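Local atomic coordinates of glutamate--tRNA ligase (Elizabethkingia anophelis, PDB entry 6B1Z), a protein that catalyses the ATP-dependent attachment of glutamate to its transfer RNA, as a class I aminoacyl-tRNA synthetase with a C-terminal anticodon-binding domain. Residues 473-476 and 481-484; 409-414 and 488-493; 392-397 and 402-407. One frame throughout, in Å; residues are numbered along the deposited sequence.

Contact 1 (473-476 and 481-484); sequences PLRL and ELKG
The guanidinium of R475 meets the loop 481-484 at its edge: the carbonyl O of K483 lies 7° from the plane of the group, 3.0 Å from NH1, while the carbonyl O of G484 approaches the same nitrogen obliquely. The setting is a helix-loop-helix turn of the all-helical anticodon-binding domain, in which the chain leaves helix 467-479 and folds back beside its last turns before helix 487-507 begins. The bond from NH1 to K483 O is fairly straight, 155° at the hydrogen, yet the donor stands well above the carbonyl plane. The main partner of NH1 is P485 O, next along the loop. With two hydrogens shared among three successive carbonyls, the bond from NH1 to G484 O, at 3.3 Å, is a bent and weak third one.

The extended first two torsions of R475 lay CG and CD along the loop, CD 3.7 Å from L482 CA, and the bend at chi3 (-57°) then turns the guanidinium toward the carbonyls. Leucine packing adds to this: L476 and L482 approach each other and both touch A422 of helix 420-425. Within the loop, K483 and E481 form a salt bridge, K483 NZ to E481 OE1 3.1 Å, whose hydrogen bond is weak. The two leucine side chains come closest where L482 CD2 lies 4.4 Å from L476 CB.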
loop_
_atom_site.group_PDB
_atom_site.type_symbol
_atom_site.label_atom_id
_atom_site.label_comp_id
_atom_site.label_asym_id
_atom_site.label_seq_id
_atom_site.Cartn_x
_atom_site.Cartn_y
_atom_site.Cartn_z
ATOM N N PRO A 473 -25.240 5.088 -38.575
ATOM C CA PRO A 473 -25.800 3.733 -38.713
ATOM C C PRO A 473 -24.729 2.677 -38.913
ATOM O O PRO A 473 -24.915 1.526 -38.496
ATOM C CB PRO A 473 -26.726 3.853 -39.933
ATOM C CG PRO A 473 -26.184 4.989 -40.707
ATOM C CD PRO A 473 -25.668 5.961 -39.685
ATOM N N LEU A 474 -23.606 3.048 -39.530
ATOM C CA LEU A 474 -22.479 2.130 -39.667
ATOM C C LEU A 474 -21.901 1.759 -38.304
ATOM O O LEU A 474 -21.627 0.583 -38.032
ATOM C CB LEU A 474 -21.415 2.768 -40.563
ATOM C CG LEU A 474 -20.191 1.966 -40.990
ATOM C CD1 LEU A 474 -20.607 0.640 -41.606
ATOM C CD2 LEU A 474 -19.395 2.791 -41.989
ATOM N N ARG A 475 -21.705 2.753 -37.430
ATOM C CA ARG A 475 -21.248 2.466 -36.073
ATOM C C ARG A 475 -22.212 1.528 -35.357
ATOM O O ARG A 475 -21.788 0.570 -34.702
ATOM C CB ARG A 475 -21.078 3.765 -35.283
ATOM C CG ARG A 475 -20.578 3.554 -33.840
ATOM C CD ARG A 475 -20.468 4.862 -33.048
ATOM N NE ARG A 475 -19.595 5.837 -33.695
ATOM C CZ ARG A 475 -18.273 5.870 -33.553
ATOM N NH1 ARG A 475 -17.659 4.974 -32.790
ATOM N NH2 ARG A 475 -17.563 6.797 -34.186
ATOM N N LEU A 476 -23.518 1.785 -35.476
ATOM C CA LEU A 476 -24.499 0.925 -34.823
ATOM C C LEU A 476 -24.388 -0.512 -35.322
ATOM O O LEU A 476 -24.449 -1.459 -34.528
ATOM C CB LEU A 476 -25.908 1.467 -35.058
ATOM C CG LEU A 476 -27.052 0.644 -34.464
ATOM C CD1 LEU A 476 -27.046 0.745 -32.953
ATOM C CD2 LEU A 476 -28.377 1.108 -35.029
ATOM N N GLU A 481 -24.169 -0.414 -30.417
ATOM C CA GLU A 481 -24.536 0.851 -29.798
ATOM C C GLU A 481 -23.602 1.928 -30.334
ATOM O O GLU A 481 -22.759 1.673 -31.200
ATOM C CB GLU A 481 -24.494 0.752 -28.271
ATOM C CG GLU A 481 -23.273 0.044 -27.728
ATOM C CD GLU A 481 -23.487 -0.472 -26.322
ATOM O OE1 GLU A 481 -23.130 0.241 -25.360
ATOM O OE2 GLU A 481 -24.031 -1.589 -26.180
ATOM N N LEU A 482 -23.784 3.157 -29.851
ATOM C CA LEU A 482 -22.971 4.279 -30.319
ATOM C C LEU A 482 -21.784 4.459 -29.371
ATOM O O LEU A 482 -21.764 5.313 -28.480
ATOM C CB LEU A 482 -23.818 5.539 -30.432
ATOM C CG LEU A 482 -24.971 5.396 -31.428
ATOM C CD1 LEU A 482 -25.748 6.696 -31.564
ATOM C CD2 LEU A 482 -24.474 4.923 -32.790
ATOM N N LYS A 483 -20.768 3.629 -29.576
ATOM C CA LYS A 483 -19.528 3.758 -28.828
ATOM C C LYS A 483 -18.385 3.237 -29.694
ATOM O O LYS A 483 -18.569 2.900 -30.868
ATOM C CB LYS A 483 -19.619 3.029 -27.484
ATOM C CG LYS A 483 -19.779 1.535 -27.605
ATOM C CD LYS A 483 -20.010 0.867 -26.255
ATOM C CE LYS A 483 -19.936 -0.655 -26.379
ATOM N NZ LYS A 483 -20.535 -1.365 -25.212
ATOM N N GLY A 484 -17.193 3.204 -29.110
ATOM C CA GLY A 484 -16.025 2.694 -29.788
ATOM C C GLY A 484 -15.170 3.773 -30.421
ATOM O O GLY A 484 -15.473 4.972 -30.361
#

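Contact 2 (409-414 and 488-493); sequences KFFFHA and PDLMEM
F411 and L490 form the tight centre of this contact, where the loop after helix 401-406 is packed against the start of helix 487-507. L490 CD1 sits 3.6 Å from F411 CD1, and the same methyl lies 3.8 Å from F410 CD2, so a single branch of the leucine serves both rings. With CG of L490 anti to the backbone N (chi1 175°), its two methyls are carried out toward the loop; CD2 takes a looser place beside F410. The rings also pack on each other, F410 CE2 standing 3.6 Å above one face of F411, offset toward the rim. M493 extends the packing along F411: the two side chains run side by side in the same direction, and M493 CG is 3.6 Å from F411 CE1. The bend at chi2 (-58°) then turns the sulfur of M493 away from the loop.

Beyond F411 the loop diverges from the helix. H413 and A414 are exposed, while F411 CB sits over the centre of one face of the F412 ring, which does not touch 488-493 and meets Y405 instead. The turn is held by K409 O, which accepts from both F412 N and H413 N, the latter at 2.9 Å. No hydrogen bond joins the two segments, so this buried seam within the anticodon-binding domain rests on shape and on the exclusion of water from aromatic and aliphatic carbon.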
loop_
_atom_site.group_PDB
_atom_site.type_symbol
_atom_site.label_atom_id
_atom_site.label_comp_id
_atom_site.label_asym_id
_atom_site.label_seq_id
_atom_site.Cartn_x
_atom_site.Cartn_y
_atom_site.Cartn_z
ATOM N N LYS A 409 -14.986 -5.048 -26.850
ATOM C CA LYS A 409 -15.364 -6.405 -27.220
ATOM C C LYS A 409 -15.798 -6.498 -28.676
ATOM O O LYS A 409 -15.686 -7.577 -29.270
ATOM C CB LYS A 409 -16.463 -6.919 -26.286
ATOM C CG LYS A 409 -15.956 -7.234 -24.873
ATOM C CD LYS A 409 -17.055 -7.799 -23.995
ATOM C CE LYS A 409 -16.559 -8.019 -22.575
ATOM N NZ LYS A 409 -17.632 -8.542 -21.687
ATOM N N PHE A 410 -16.237 -5.384 -29.272
ATOM C CA PHE A 410 -16.618 -5.346 -30.685
ATOM C C PHE A 410 -15.455 -5.608 -31.630
ATOM O O PHE A 410 -15.697 -5.855 -32.813
ATOM C CB PHE A 410 -17.245 -3.993 -31.017
ATOM C CG PHE A 410 -16.520 -2.836 -30.389
ATOM C CD1 PHE A 410 -16.991 -2.261 -29.221
ATOM C CD2 PHE A 410 -15.346 -2.350 -30.948
ATOM C CE1 PHE A 410 -16.307 -1.208 -28.615
ATOM C CE2 PHE A 410 -14.654 -1.297 -30.357
ATOM C CZ PHE A 410 -15.139 -0.728 -29.190
ATOM N N PHE A 411 -14.206 -5.559 -31.158
ATOM C CA PHE A 411 -13.104 -5.950 -32.029
ATOM C C PHE A 411 -13.083 -7.448 -32.264
ATOM O O PHE A 411 -12.510 -7.906 -33.260
ATOM C CB PHE A 411 -11.753 -5.521 -31.440
ATOM C CG PHE A 411 -11.490 -4.043 -31.515
ATOM C CD1 PHE A 411 -11.339 -3.403 -32.739
ATOM C CD2 PHE A 411 -11.345 -3.298 -30.357
ATOM C CE1 PHE A 411 -11.070 -2.042 -32.803
ATOM C CE2 PHE A 411 -11.086 -1.933 -30.415
ATOM C CZ PHE A 411 -10.949 -1.308 -31.641
ATOM N N PHE A 412 -13.697 -8.217 -31.369
ATOM C CA PHE A 412 -13.583 -9.665 -31.357
ATOM C C PHE A 412 -14.915 -10.391 -31.480
ATOM O O PHE A 412 -14.914 -11.586 -31.800
ATOM C CB PHE A 412 -12.884 -10.114 -30.064
ATOM C CG PHE A 412 -11.696 -9.269 -29.698
ATOM C CD1 PHE A 412 -10.475 -9.455 -30.334
ATOM C CD2 PHE A 412 -11.803 -8.279 -28.734
ATOM C CE1 PHE A 412 -9.383 -8.675 -30.004
ATOM C CE2 PHE A 412 -10.713 -7.495 -28.402
ATOM C CZ PHE A 412 -9.505 -7.694 -29.037
ATOM N N HIS A 413 -16.038 -9.712 -31.249
ATOM C CA HIS A 413 -17.359 -10.337 -31.236
ATOM C C HIS A 413 -18.349 -9.450 -31.975
ATOM O O HIS A 413 -18.382 -8.237 -31.749
ATOM C CB HIS A 413 -17.854 -10.564 -29.802
ATOM C CG HIS A 413 -16.848 -11.211 -28.903
ATOM N ND1 HIS A 413 -16.495 -12.540 -29.013
ATOM C CD2 HIS A 413 -16.126 -10.715 -27.869
ATOM C CE1 HIS A 413 -15.599 -12.834 -28.089
ATOM N NE2 HIS A 413 -15.356 -11.743 -27.382
ATOM N N ALA A 414 -19.173 -10.057 -32.841
ATOM C CA ALA A 414 -20.203 -9.296 -33.528
ATOM C C ALA A 414 -21.361 -8.979 -32.582
ATOM O O ALA A 414 -21.640 -9.739 -31.650
ATOM C CB ALA A 414 -20.726 -10.073 -34.733
ATOM N N PRO A 488 -13.808 4.048 -39.352
ATOM C CA PRO A 488 -12.880 3.434 -40.318
ATOM C C PRO A 488 -11.766 2.643 -39.651
ATOM O O PRO A 488 -11.274 1.669 -40.238
ATOM C CB PRO A 488 -12.340 4.638 -41.105
ATOM C CG PRO A 488 -13.387 5.688 -40.952
ATOM C CD PRO A 488 -13.874 5.512 -39.535
ATOM N N ASP A 489 -11.358 3.033 -38.443
ATOM C CA ASP A 489 -10.379 2.248 -37.700
ATOM C C ASP A 489 -10.965 0.912 -37.264
ATOM O O ASP A 489 -10.300 -0.126 -37.364
ATOM C CB ASP A 489 -9.885 3.042 -36.490
ATOM C CG ASP A 489 -9.083 4.269 -36.884
ATOM O OD1 ASP A 489 -8.124 4.121 -37.667
ATOM O OD2 ASP A 489 -9.411 5.378 -36.407
ATOM N N LEU A 490 -12.209 0.916 -36.774
ATOM C CA LEU A 490 -12.851 -0.341 -36.396
ATOM C C LEU A 490 -13.005 -1.272 -37.593
ATOM O O LEU A 490 -12.753 -2.480 -37.486
ATOM C CB LEU A 490 -14.210 -0.063 -35.751
ATOM C CG LEU A 490 -15.043 -1.304 -35.411
ATOM C CD1 LEU A 490 -14.239 -2.270 -34.555
ATOM C CD2 LEU A 490 -16.322 -0.896 -34.695
ATOM N N MET A 491 -13.419 -0.733 -38.744
ATOM C CA MET A 491 -13.585 -1.568 -39.929
ATOM C C MET A 491 -12.269 -2.222 -40.333
ATOM O O MET A 491 -12.236 -3.413 -40.656
ATOM C CB MET A 491 -14.155 -0.742 -41.083
ATOM C CG MET A 491 -15.580 -0.283 -40.843
ATOM S SD MET A 491 -16.059 1.136 -41.846
ATOM C CE MET A 491 -16.331 0.338 -43.428
ATOM N N GLU A 492 -11.170 -1.461 -40.295
ATOM C CA GLU A 492 -9.865 -2.033 -40.620
ATOM C C GLU A 492 -9.506 -3.172 -39.673
ATOM O O GLU A 492 -8.927 -4.179 -40.096
ATOM C CB GLU A 492 -8.785 -0.950 -40.578
ATOM C CG GLU A 492 -7.382 -1.476 -40.875
ATOM C CD GLU A 492 -6.295 -0.451 -40.613
ATOM O OE1 GLU A 492 -6.533 0.750 -40.851
ATOM O OE2 GLU A 492 -5.199 -0.849 -40.161
ATOM N N MET A 493 -9.852 -3.034 -38.390
ATOM C CA MET A 493 -9.463 -4.036 -37.400
ATOM C C MET A 493 -10.216 -5.345 -37.609
ATOM O O MET A 493 -9.617 -6.426 -37.574
ATOM C CB MET A 493 -9.686 -3.500 -35.985
ATOM C CG MET A 493 -8.724 -2.389 -35.547
ATOM S SD MET A 493 -6.975 -2.852 -35.607
ATOM C CE MET A 493 -6.507 -2.155 -37.191
#

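Contact 3 (392-397 and 402-407); sequences GLMKER and KDIYND. With EDO (1,2-ethanediol), chain X.
M394 and I404 make the central contact, their side chains sliding past each other in opposite directions where helix 384-394 gives way to the turn leading into helix 401-406. M394 CB lies 3.7 Å from I404 CG2, and the next carbon of the methionine, CG, is a little farther from the same methyl. The chain of M394 then bends at chi2 (-79°) and again at chi3 (-66°), curling its terminal methyl over the end of the second helix. There M394 CE touches backbone oxygens, 3.7 Å from I404 O and 3.6 Å from D407 O. No hydrogen bond crosses between the segments; the grip is one of van der Waals contact. K395 adds a lighter touch, its CB 4.4 Å from I404 CD1.

Polar bonds around this contact hold the backbone on both sides. K395 carries NZ away from the contact to N364 OD1 and M362 O, which anchors the chain just after helix 384-394. D403 accepts through OD2 from the backbone N of T399 and F400, holding the tight connection at the start of helix 401-406. D407 N closes the last helical turn on D403 O at 2.8 Å. Separately, a 1,2-ethanediol, probably from the crystallisation liquor, brackets the carboxylate of D407: its O2 binds D407 OD1 and its O1 binds D407 OD2, each at 2.7 Å.

This corner between two consecutive helices of the anticodon-binding domain is bordered by two others. Helix 364-377 lies against it through I367, next to K395, and F371, next to I404; V374 and L375 of the same helix receive Y405. Toward helix 487-507, L393 rests on D489 and M493.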
loop_
_atom_site.group_PDB
_atom_site.type_symbol
_atom_site.label_atom_id
_atom_site.label_comp_id
_atom_site.label_asym_id
_atom_site.label_seq_id
_atom_site.Cartn_x
_atom_site.Cartn_y
_atom_site.Cartn_z
ATOM N N GLY A 392 -3.166 0.705 -29.466
ATOM C CA GLY A 392 -2.969 2.099 -29.842
ATOM C C GLY A 392 -4.271 2.878 -29.933
ATOM O O GLY A 392 -4.322 4.060 -29.580
ATOM N N LEU A 393 -5.337 2.229 -30.408
ATOM C CA LEU A 393 -6.638 2.867 -30.562
ATOM C C LEU A 393 -7.357 3.048 -29.238
ATOM O O LEU A 393 -8.250 3.902 -29.140
ATOM C CB LEU A 393 -7.542 2.041 -31.481
ATOM C CG LEU A 393 -7.228 1.969 -32.973
ATOM C CD1 LEU A 393 -8.035 0.840 -33.606
ATOM C CD2 LEU A 393 -7.550 3.304 -33.617
ATOM N N MET A 394 -6.998 2.269 -28.218
ATOM C CA MET A 394 -7.795 2.216 -26.999
ATOM C C MET A 394 -7.099 2.739 -25.756
ATOM O O MET A 394 -7.790 3.077 -24.784
ATOM C CB MET A 394 -8.247 0.775 -26.710
ATOM C CG MET A 394 -9.113 0.150 -27.786
ATOM S SD MET A 394 -10.822 0.701 -27.713
ATOM C CE MET A 394 -11.318 -0.014 -26.135
ATOM N N LYS A 395 -5.766 2.798 -25.732
ATOM C CA LYS A 395 -5.102 3.011 -24.448
ATOM C C LYS A 395 -5.333 4.409 -23.890
ATOM O O LYS A 395 -5.245 4.582 -22.672
ATOM C CB LYS A 395 -3.597 2.729 -24.550
ATOM C CG LYS A 395 -2.824 3.681 -25.428
ATOM C CD LYS A 395 -1.322 3.348 -25.385
ATOM C CE LYS A 395 -0.520 4.349 -26.197
ATOM N NZ LYS A 395 0.846 3.824 -26.528
ATOM N N GLU A 396 -5.650 5.395 -24.740
ATOM C CA GLU A 396 -5.829 6.760 -24.243
ATOM C C GLU A 396 -7.028 6.865 -23.309
ATOM O O GLU A 396 -7.058 7.742 -22.436
ATOM C CB GLU A 396 -5.979 7.735 -25.413
ATOM N N ARG A 397 -8.016 5.993 -23.471
ATOM C CA ARG A 397 -9.211 6.018 -22.633
ATOM C C ARG A 397 -9.185 5.018 -21.483
ATOM O O ARG A 397 -10.024 5.117 -20.579
ATOM C CB ARG A 397 -10.452 5.760 -23.491
ATOM N N LYS A 402 -6.815 -4.229 -18.820
ATOM C CA LYS A 402 -7.975 -5.074 -19.097
ATOM C C LYS A 402 -9.119 -4.289 -19.737
ATOM O O LYS A 402 -9.944 -4.876 -20.445
ATOM C CB LYS A 402 -8.463 -5.759 -17.813
ATOM C CG LYS A 402 -9.193 -4.831 -16.835
ATOM C CD LYS A 402 -9.547 -5.534 -15.525
ATOM C CE LYS A 402 -9.567 -4.526 -14.371
ATOM N NZ LYS A 402 -9.313 -5.149 -13.024
ATOM N N ASP A 403 -9.186 -2.967 -19.500
ATOM C CA ASP A 403 -10.237 -2.139 -20.101
ATOM C C ASP A 403 -10.165 -2.172 -21.622
ATOM O O ASP A 403 -11.189 -2.000 -22.294
ATOM C CB ASP A 403 -10.118 -0.671 -19.667
ATOM C CG ASP A 403 -10.242 -0.459 -18.179
ATOM O OD1 ASP A 403 -10.679 -1.374 -17.452
ATOM O OD2 ASP A 403 -9.907 0.672 -17.756
ATOM N N ILE A 404 -8.961 -2.347 -22.179
ATOM C CA ILE A 404 -8.807 -2.377 -23.630
ATOM C C ILE A 404 -9.594 -3.534 -24.244
ATOM O O ILE A 404 -10.139 -3.410 -25.352
ATOM C CB ILE A 404 -7.308 -2.451 -23.981
ATOM C CG1 ILE A 404 -6.584 -1.207 -23.458
ATOM C CG2 ILE A 404 -7.104 -2.570 -25.513
ATOM C CD1 ILE A 404 -5.066 -1.264 -23.630
ATOM N N TYR A 405 -9.694 -4.662 -23.538
ATOM C CA TYR A 405 -10.596 -5.719 -23.986
ATOM C C TYR A 405 -12.035 -5.466 -23.543
ATOM O O TYR A 405 -12.965 -5.522 -24.356
ATOM C CB TYR A 405 -10.139 -7.083 -23.464
ATOM C CG TYR A 405 -11.164 -8.158 -23.784
ATOM C CD1 TYR A 405 -11.321 -8.626 -25.081
ATOM C CD2 TYR A 405 -12.006 -8.660 -22.795
ATOM C CE1 TYR A 405 -12.271 -9.580 -25.385
ATOM C CE2 TYR A 405 -12.968 -9.610 -23.090
ATOM C CZ TYR A 405 -13.090 -10.069 -24.389
ATOM O OH TYR A 405 -14.043 -11.019 -24.694
ATOM N N ASN A 406 -12.240 -5.202 -22.257
ATOM C CA ASN A 406 -13.606 -5.187 -21.742
ATOM C C ASN A 406 -14.444 -4.092 -22.383
ATOM O O ASN A 406 -15.657 -4.260 -22.544
ATOM C CB ASN A 406 -13.589 -5.024 -20.229
ATOM C CG ASN A 406 -13.134 -6.278 -19.522
ATOM O OD1 ASN A 406 -13.431 -7.394 -19.963
ATOM N ND2 ASN A 406 -12.425 -6.109 -18.419
ATOM N N ASP A 407 -13.821 -2.974 -22.756
ATOM C CA ASP A 407 -14.504 -1.890 -23.440
ATOM C C ASP A 407 -14.331 -1.948 -24.946
ATOM O O ASP A 407 -14.785 -1.036 -25.639
ATOM C CB ASP A 407 -14.024 -0.531 -22.913
ATOM C CG ASP A 407 -14.321 -0.337 -21.433
ATOM O OD1 ASP A 407 -15.217 -1.026 -20.883
ATOM O OD2 ASP A 407 -13.631 0.492 -20.802
HETATM C C1 EDO X . -14.230 0.444 -17.486
HETATM O O1 EDO X . -14.764 1.277 -18.530
HETATM C C2 EDO X . -15.091 -0.804 -17.297
HETATM O O2 EDO X . -14.798 -1.785 -18.310
#

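All three contacts lie in the anticodon-binding domain, and contact 2 touches both others, its centre about 11 Å from that of contact 1 and about 13 Å from that of contact 3. Contact 1 is nested along the chain inside the loop that contact 2 closes; the two meet where F410 CZ packs 3.6 Å from G484 CA and L474 faces M491. Contact 3 comes earlier in the chain and joins contact 2 through F411 CE2, 3.8 Å from M394 SD, and a probable hydrogen bond between H413 NE2 and Y405 OH. Contacts 1 and 3 do not touch: their nearest atoms are about 5 Å apart and their centres about 17 Å.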